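Local coordinates for protein transcriptional activator HlyU (Vibrio cholerae, PDB 4K2E) that activates transcription of the hemolysin gene hlyA as a DNA-binding winged-helix regulator of the ArsR family, and may control other virulence determinants, at residues Gly52-Ser55 against Ser56-Leu60; Ser63-Ser66 against Gln67-Trp71; Ile100-Leu103 against His104-Cys108. All coordinates share one frame; numbering follows the deposited sequence.

Overall arrangement
From the N terminus the three contacts follow one another in series; none nests in or crosses another, and each is a local contact along one helix, closing no long loop. Interaction 1 spans nearly all of helix 51-58 and the bend after it, and interaction 2 lies on the next helix, 62-74. Together they cover most of the predicted helix-turn-helix, and they touch directly: Leu-54 and Leu-58 of the first pack on Leu-65 of the second, and Leu-54 also meets Leu-69. Interaction 3 belongs to the C-terminal helix 94-108, with nearest atoms about 11 Å from interaction 1 and about 12 Å from interaction 2, and it faces the second subunit.

Interaction 1. Residues Gly52-Ser55 against Ser56-Leu60; sequences GELS and SRLEL
Glu-53 sends CG anti to its own N (chi1 180°), while Arg-57, one turn on, has CG anti to its carbonyl carbon (chi1 -65°), and both chains bend at chi2. The two side chains therefore run side by side and their charged ends meet. Arg-57 NE donates to Glu-53 OE2 at 3.2 Å, reaching the anti side of the carboxylate. The planes are 56° apart and NE alone makes the bond, a single-point salt bridge whose i to i+4 spacing suits long, flexible side chains on an accessible helix face. On the buried flank Leu-54 CB rests 4.2 Å from Leu-58 CD2; Leu-58 continues onto Met-43 and helix 35-40, where apolar branches fit a buried place. Backbone bonds such as Leu-58 N to Leu-54 O (2.9 Å) keep the helix regular up to Leu-58. Glu-59 then takes positive phi, and the chain closes with weak bonds: Leu-60 N reaches Ser-55 O at 3.2 Å and Glu-59 N reaches Ser-56 O at 3.5 Å. Ser-55 OG also donates to Leu-60 O, although the modelled 2.5 Å is so short that the exact length is doubtful. A small hydroxyl probably helps to close the end. Chemically, a charge pair may steady one side of this helix, while serine and weak backbone bonds probably help its C-terminal end into the turn of the predicted DNA-binding motif.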
loop_
_atom_site.group_PDB
_atom_site.type_symbol
_atom_site.label_atom_id
_atom_site.label_comp_id
_atom_site.label_asym_id
_atom_site.label_seq_id
_atom_site.Cartn_x
_atom_site.Cartn_y
_atom_site.Cartn_z
ATOM N N GLY A 52 5.505 -17.347 17.970
ATOM C CA GLY A 52 6.794 -18.027 18.005
ATOM C C GLY A 52 7.281 -18.326 16.593
ATOM O O GLY A 52 8.471 -18.206 16.279
ATOM N N GLU A 53 6.350 -18.692 15.713
ATOM C CA GLU A 53 6.753 -19.056 14.365
ATOM C C GLU A 53 7.120 -17.804 13.586
ATOM O O GLU A 53 8.087 -17.794 12.832
ATOM C CB GLU A 53 5.650 -19.774 13.614
ATOM C CG GLU A 53 6.096 -20.136 12.200
ATOM C CD GLU A 53 5.512 -21.436 11.717
ATOM O OE1 GLU A 53 4.971 -22.182 12.561
ATOM O OE2 GLU A 53 5.596 -21.708 10.497
ATOM N N LEU A 54 6.307 -16.774 13.763
ATOM C CA LEU A 54 6.594 -15.468 13.184
ATOM C C LEU A 54 7.978 -14.953 13.622
ATOM O O LEU A 54 8.775 -14.520 12.791
ATOM C CB LEU A 54 5.478 -14.475 13.553
ATOM C CG LEU A 54 4.128 -14.722 12.863
ATOM C CD1 LEU A 54 3.026 -13.806 13.459
ATOM C CD2 LEU A 54 4.263 -14.456 11.357
ATOM N N SER A 55 8.267 -15.001 14.919
ATOM C CA SER A 55 9.571 -14.562 15.417
ATOM C C SER A 55 10.676 -15.378 14.790
ATOM O O SER A 55 11.708 -14.825 14.386
ATOM C CB SER A 55 9.663 -14.649 16.947
ATOM O OG SER A 55 11.013 -14.467 17.378
ATOM N N SER A 56 10.474 -16.695 14.712
ATOM C CA SER A 56 11.470 -17.556 14.069
ATOM C C SER A 56 11.711 -17.231 12.573
ATOM O O SER A 56 12.865 -17.194 12.092
ATOM C CB SER A 56 11.069 -19.025 14.218
ATOM O OG SER A 56 11.819 -19.848 13.350
ATOM N N ARG A 57 10.629 -17.062 11.826
ATOM C CA ARG A 57 10.741 -16.907 10.376
ATOM C C ARG A 57 11.239 -15.510 10.018
ATOM O O ARG A 57 11.975 -15.337 9.046
ATOM C CB ARG A 57 9.408 -17.199 9.672
ATOM C CG ARG A 57 8.915 -18.624 9.780
ATOM C CD ARG A 57 8.206 -19.088 8.508
ATOM N NE ARG A 57 7.831 -20.502 8.562
ATOM C CZ ARG A 57 8.590 -21.504 8.113
ATOM N NH1 ARG A 57 8.169 -22.761 8.210
ATOM N NH2 ARG A 57 9.773 -21.252 7.565
ATOM N N LEU A 58 10.834 -14.520 10.802
ATOM C CA LEU A 58 11.230 -13.131 10.562
ATOM C C LEU A 58 12.602 -12.854 11.175
ATOM O O LEU A 58 13.270 -11.875 10.821
ATOM C CB LEU A 58 10.216 -12.164 11.162
ATOM C CG LEU A 58 8.994 -11.752 10.320
ATOM C CD1 LEU A 58 8.828 -12.647 9.111
ATOM C CD2 LEU A 58 7.755 -11.795 11.176
ATOM N N GLU A 59 13.013 -13.738 12.085
ATOM C CA GLU A 59 14.203 -13.528 12.911
ATOM C C GLU A 59 14.176 -12.203 13.677
ATOM O O GLU A 59 15.195 -11.528 13.811
ATOM C CB GLU A 59 15.491 -13.701 12.111
ATOM C CG GLU A 59 15.632 -15.125 11.661
ATOM C CD GLU A 59 16.978 -15.455 11.095
ATOM O OE1 GLU A 59 17.747 -14.524 10.786
ATOM O OE2 GLU A 59 17.252 -16.663 10.962
ATOM N N LEU A 60 13.001 -11.856 14.184
ATOM C CA LEU A 60 12.848 -10.733 15.093
ATOM C C LEU A 60 12.468 -11.286 16.448
ATOM O O LEU A 60 11.676 -12.218 16.536
ATOM C CB LEU A 60 11.744 -9.793 14.614
ATOM C CG LEU A 60 12.096 -8.567 13.769
ATOM C CD1 LEU A 60 10.847 -7.740 13.569
ATOM C CD2 LEU A 60 13.186 -7.732 14.432
#

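Interaction 2. Residues Ser63-Ser66 against Gln67-Trp71; sequences SALS and QHLAW
The imidazole of His-68 slants against the preceding turn, its CD2 lying 3.2 Å from Ala-64 O. Arg-36, Arg-37 and Ile-40 of helix 35-40 also touch this side chain, as do Asn-34 and Leu-60, so a ring with both polar and apolar parts suits the junction. The other flat group, the carboxamide of Gln-67, folds back to the Ser-63 end of the helix because its chain bends at chi2 (94°); its CD comes 3.3 Å from Ser-63 O, but which amide end faces that oxygen is uncertain. Ser-66 places OG between its N and its carbonyl carbon, where it can donate to Ser-63 O at 3.1 Å, a bond that a short hydroxyl residue makes readily within a helix. The buried side is apolar: Leu-65 CG meets Leu-69 CD1 at 4.0 Å, the two chains slanting across each other, and Leu-69 goes on to Val-51. The backbone bond Leu-69 N to Leu-65 O (2.9 Å) joins the same two residues. The chemistry divides this helix into a leucine side that anchors it to its partner helix and a side of serine and glutamine, mostly exposed, consistent with the second helix of a helix-turn-helix, which in this family commonly presents such groups to DNA.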
loop_
_atom_site.group_PDB
_atom_site.type_symbol
_atom_site.label_atom_id
_atom_site.label_comp_id
_atom_site.label_asym_id
_atom_site.label_seq_id
_atom_site.Cartn_x
_atom_site.Cartn_y
_atom_site.Cartn_z
ATOM N N SER A 63 9.861 -9.472 21.412
ATOM C CA SER A 63 9.731 -8.112 21.923
ATOM C C SER A 63 9.524 -7.129 20.781
ATOM O O SER A 63 8.553 -6.380 20.777
ATOM C CB SER A 63 10.978 -7.740 22.737
ATOM O OG SER A 63 10.724 -6.710 23.677
ATOM N N ALA A 64 10.414 -7.162 19.789
ATOM C CA ALA A 64 10.297 -6.281 18.624
ATOM C C ALA A 64 9.056 -6.608 17.794
ATOM O O ALA A 64 8.380 -5.719 17.276
ATOM C CB ALA A 64 11.571 -6.363 17.761
ATOM N N LEU A 65 8.747 -7.892 17.691
ATOM C CA LEU A 65 7.524 -8.353 17.034
ATOM C C LEU A 65 6.203 -7.805 17.618
ATOM O O LEU A 65 5.290 -7.401 16.872
ATOM C CB LEU A 65 7.491 -9.875 17.077
ATOM C CG LEU A 65 6.713 -10.626 16.015
ATOM C CD1 LEU A 65 7.168 -10.165 14.633
ATOM C CD2 LEU A 65 6.962 -12.114 16.204
ATOM N N SER A 66 6.088 -7.822 18.946
ATOM C CA SER A 66 4.838 -7.447 19.610
ATOM C C SER A 66 4.296 -6.078 19.175
ATOM O O SER A 66 3.094 -5.914 19.090
ATOM C CB SER A 66 4.955 -7.545 21.140
ATOM O OG SER A 66 5.641 -6.440 21.692
ATOM N N GLN A 67 5.171 -5.122 18.854
ATOM C CA GLN A 67 4.726 -3.783 18.485
ATOM C C GLN A 67 4.138 -3.790 17.070
ATOM O O GLN A 67 3.111 -3.143 16.794
ATOM C CB GLN A 67 5.874 -2.780 18.565
ATOM C CG GLN A 67 6.347 -2.444 19.986
ATOM C CD GLN A 67 7.517 -3.305 20.442
ATOM O OE1 GLN A 67 8.196 -3.935 19.632
ATOM N NE2 GLN A 67 7.763 -3.327 21.750
ATOM N N HIS A 68 4.791 -4.536 16.179
ATOM C CA HIS A 68 4.265 -4.704 14.825
ATOM C C HIS A 68 2.908 -5.392 14.875
ATOM O O HIS A 68 1.963 -4.983 14.189
ATOM C CB HIS A 68 5.246 -5.513 13.956
ATOM C CG HIS A 68 6.558 -4.828 13.777
ATOM N ND1 HIS A 68 6.659 -3.568 13.228
ATOM C CD2 HIS A 68 7.812 -5.190 14.126
ATOM C CE1 HIS A 68 7.925 -3.197 13.218
ATOM N NE2 HIS A 68 8.643 -4.161 13.761
ATOM N N LEU A 69 2.819 -6.454 15.670
ATOM C CA LEU A 69 1.572 -7.176 15.776
ATOM C C LEU A 69 0.503 -6.277 16.379
ATOM O O LEU A 69 -0.671 -6.338 15.987
ATOM C CB LEU A 69 1.733 -8.455 16.603
ATOM C CG LEU A 69 2.632 -9.545 16.002
ATOM C CD1 LEU A 69 2.899 -10.650 17.046
ATOM C CD2 LEU A 69 2.074 -10.152 14.709
ATOM N N ALA A 70 0.913 -5.415 17.301
ATOM C CA ALA A 70 -0.024 -4.545 17.992
ATOM C C ALA A 70 -0.667 -3.557 17.004
ATOM O O ALA A 70 -1.883 -3.297 17.060
ATOM C CB ALA A 70 0.657 -3.818 19.104
ATOM N N TRP A 71 0.170 -3.000 16.131
ATOM C CA TRP A 71 -0.295 -2.140 15.055
ATOM C C TRP A 71 -1.256 -2.890 14.138
ATOM O O TRP A 71 -2.353 -2.400 13.856
ATOM C CB TRP A 71 0.916 -1.604 14.278
ATOM C CG TRP A 71 0.624 -0.511 13.244
ATOM C CD1 TRP A 71 -0.360 -0.506 12.287
ATOM C CD2 TRP A 71 1.383 0.680 13.045
ATOM N NE1 TRP A 71 -0.259 0.642 11.514
ATOM C CE2 TRP A 71 0.804 1.378 11.961
ATOM C CE3 TRP A 71 2.500 1.229 13.684
ATOM C CZ2 TRP A 71 1.300 2.599 11.516
ATOM C CZ3 TRP A 71 2.986 2.441 13.239
ATOM C CH2 TRP A 71 2.387 3.107 12.164
#

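Interaction 3. Residues Ile100-Leu103 against His104-Cys108; sequences IELL and HRLYC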
loop_
_atom_site.group_PDB
_atom_site.type_symbol
_atom_site.label_atom_id
_atom_site.label_comp_id
_atom_site.label_asym_id
_atom_site.label_seq_id
_atom_site.Cartn_x
_atom_site.Cartn_y
_atom_site.Cartn_z
ATOM N N ILE A 100 -2.790 -8.716 -0.119
ATOM C CA ILE A 100 -1.674 -9.613 0.108
ATOM C C ILE A 100 -1.581 -10.655 -1.019
ATOM O O ILE A 100 -0.490 -10.965 -1.494
ATOM C CB ILE A 100 -1.763 -10.320 1.488
ATOM C CG1 ILE A 100 -1.743 -9.288 2.612
ATOM C CG2 ILE A 100 -0.594 -11.293 1.673
ATOM C CD1 ILE A 100 -0.537 -8.378 2.563
ATOM N N GLU A 101 -2.726 -11.170 -1.468
ATOM C CA GLU A 101 -2.726 -12.108 -2.582
ATOM C C GLU A 101 -2.048 -11.463 -3.770
ATOM O O GLU A 101 -1.183 -12.078 -4.422
ATOM C CB GLU A 101 -4.145 -12.497 -2.994
ATOM C CG GLU A 101 -4.814 -13.505 -2.124
ATOM C CD GLU A 101 -6.219 -13.793 -2.600
ATOM O OE1 GLU A 101 -7.085 -14.112 -1.753
ATOM O OE2 GLU A 101 -6.457 -13.687 -3.825
ATOM N N LEU A 102 -2.457 -10.221 -4.052
ATOM C CA LEU A 102 -1.923 -9.516 -5.209
ATOM C C LEU A 102 -0.415 -9.319 -5.084
ATOM O O LEU A 102 0.339 -9.588 -6.009
ATOM C CB LEU A 102 -2.639 -8.164 -5.429
ATOM C CG LEU A 102 -2.018 -7.335 -6.566
ATOM C CD1 LEU A 102 -2.019 -8.119 -7.862
ATOM C CD2 LEU A 102 -2.752 -5.992 -6.756
ATOM N N LEU A 103 0.016 -8.846 -3.933
ATOM C CA LEU A 103 1.438 -8.601 -3.720
ATOM C C LEU A 103 2.247 -9.875 -3.852
ATOM O O LEU A 103 3.374 -9.866 -4.350
ATOM C CB LEU A 103 1.663 -7.984 -2.342
ATOM C CG LEU A 103 1.198 -6.530 -2.311
ATOM C CD1 LEU A 103 1.178 -6.067 -0.883
ATOM C CD2 LEU A 103 2.131 -5.695 -3.154
ATOM N N HIS A 104 1.663 -10.980 -3.396
ATOM C CA HIS A 104 2.308 -12.265 -3.501
ATOM C C HIS A 104 2.512 -12.589 -4.975
ATOM O O HIS A 104 3.617 -12.930 -5.396
ATOM C CB HIS A 104 1.459 -13.340 -2.806
ATOM C CG HIS A 104 2.206 -14.607 -2.528
ATOM N ND1 HIS A 104 3.321 -14.646 -1.720
ATOM C CD2 HIS A 104 2.008 -15.870 -2.964
ATOM C CE1 HIS A 104 3.776 -15.885 -1.665
ATOM N NE2 HIS A 104 2.997 -16.648 -2.408
ATOM N N ARG A 105 1.452 -12.459 -5.771
ATOM C CA ARG A 105 1.556 -12.741 -7.203
ATOM C C ARG A 105 2.564 -11.831 -7.938
ATOM O O ARG A 105 3.309 -12.301 -8.785
ATOM C CB ARG A 105 0.175 -12.689 -7.874
ATOM C CG ARG A 105 0.203 -12.314 -9.365
ATOM C CD ARG A 105 -1.160 -12.480 -10.057
ATOM N NE ARG A 105 -2.194 -11.601 -9.509
ATOM C CZ ARG A 105 -3.059 -11.964 -8.561
ATOM N NH1 ARG A 105 -3.008 -13.192 -8.061
ATOM N NH2 ARG A 105 -3.971 -11.105 -8.110
ATOM N N LEU A 106 2.592 -10.546 -7.598
ATOM C CA LEU A 106 3.496 -9.594 -8.265
ATOM C C LEU A 106 4.955 -9.823 -7.874
ATOM O O LEU A 106 5.866 -9.685 -8.701
ATOM C CB LEU A 106 3.125 -8.158 -7.900
ATOM C CG LEU A 106 1.741 -7.645 -8.294
ATOM C CD1 LEU A 106 1.448 -6.309 -7.595
ATOM C CD2 LEU A 106 1.601 -7.551 -9.814
ATOM N N TYR A 107 5.161 -10.187 -6.609
ATOM C CA TYR A 107 6.492 -10.218 -6.003
ATOM C C TYR A 107 7.033 -11.616 -5.614
ATOM O O TYR A 107 8.240 -11.851 -5.683
ATOM C CB TYR A 107 6.550 -9.238 -4.819
ATOM C CG TYR A 107 6.461 -7.787 -5.250
ATOM C CD1 TYR A 107 7.481 -7.204 -5.998
ATOM C CD2 TYR A 107 5.367 -7.003 -4.913
ATOM C CE1 TYR A 107 7.407 -5.885 -6.402
ATOM C CE2 TYR A 107 5.280 -5.672 -5.324
ATOM C CZ TYR A 107 6.306 -5.122 -6.056
ATOM O OH TYR A 107 6.227 -3.810 -6.468
ATOM N N CYS A 108 6.161 -12.541 -5.219
ATOM C CA CYS A 108 6.603 -13.915 -4.949
ATOM C C CYS A 108 6.155 -14.856 -6.066
ATOM O O CYS A 108 6.927 -15.192 -6.967
ATOM C CB CYS A 108 6.033 -14.431 -3.619
ATOM S SG CYS A 108 6.527 -13.536 -2.119
#
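Leu-103 packs along Tyr-107 one turn later, the two side chains pointing the same way, with CD2 of the leucine in the plane of the phenol ring and 3.8 Å from Tyr-107 CE2. The leucine thus meets the edge of the ring. Beside them Leu-102 is flanked twice: its CG lies 3.8 Å from Leu-106 CD1, and its CD1 is 3.6 Å from Arg-105 NH2. The arginine, bent at chi3 (63°), turns its guanidinium back over the leucine, one face set against Leu-102 CA and Glu-101 O, so the guanidinium itself is the packing surface. His-104 contributes through its backbone end: CB sits 3.3 Å from Ile-100 O, while N bonds to that oxygen at 2.9 Å, and the imidazole leads away and touches Gln-109. Leucine suits positions 102 and 103 because they are buried: Leu-103 touches Met-32 of helix 16-32, and Leu-102 meets Leu-102 of the second subunit, whose Met-99 also packs on Leu-103 and Leu-106. Tyr-107 O further accepts a bond from Asn-21 of that subunit. Such a leucine-rich C-terminal helix, paired with its copy and with the N-terminal helices, is the dimer interface characteristic of ArsR-type winged-helix proteins.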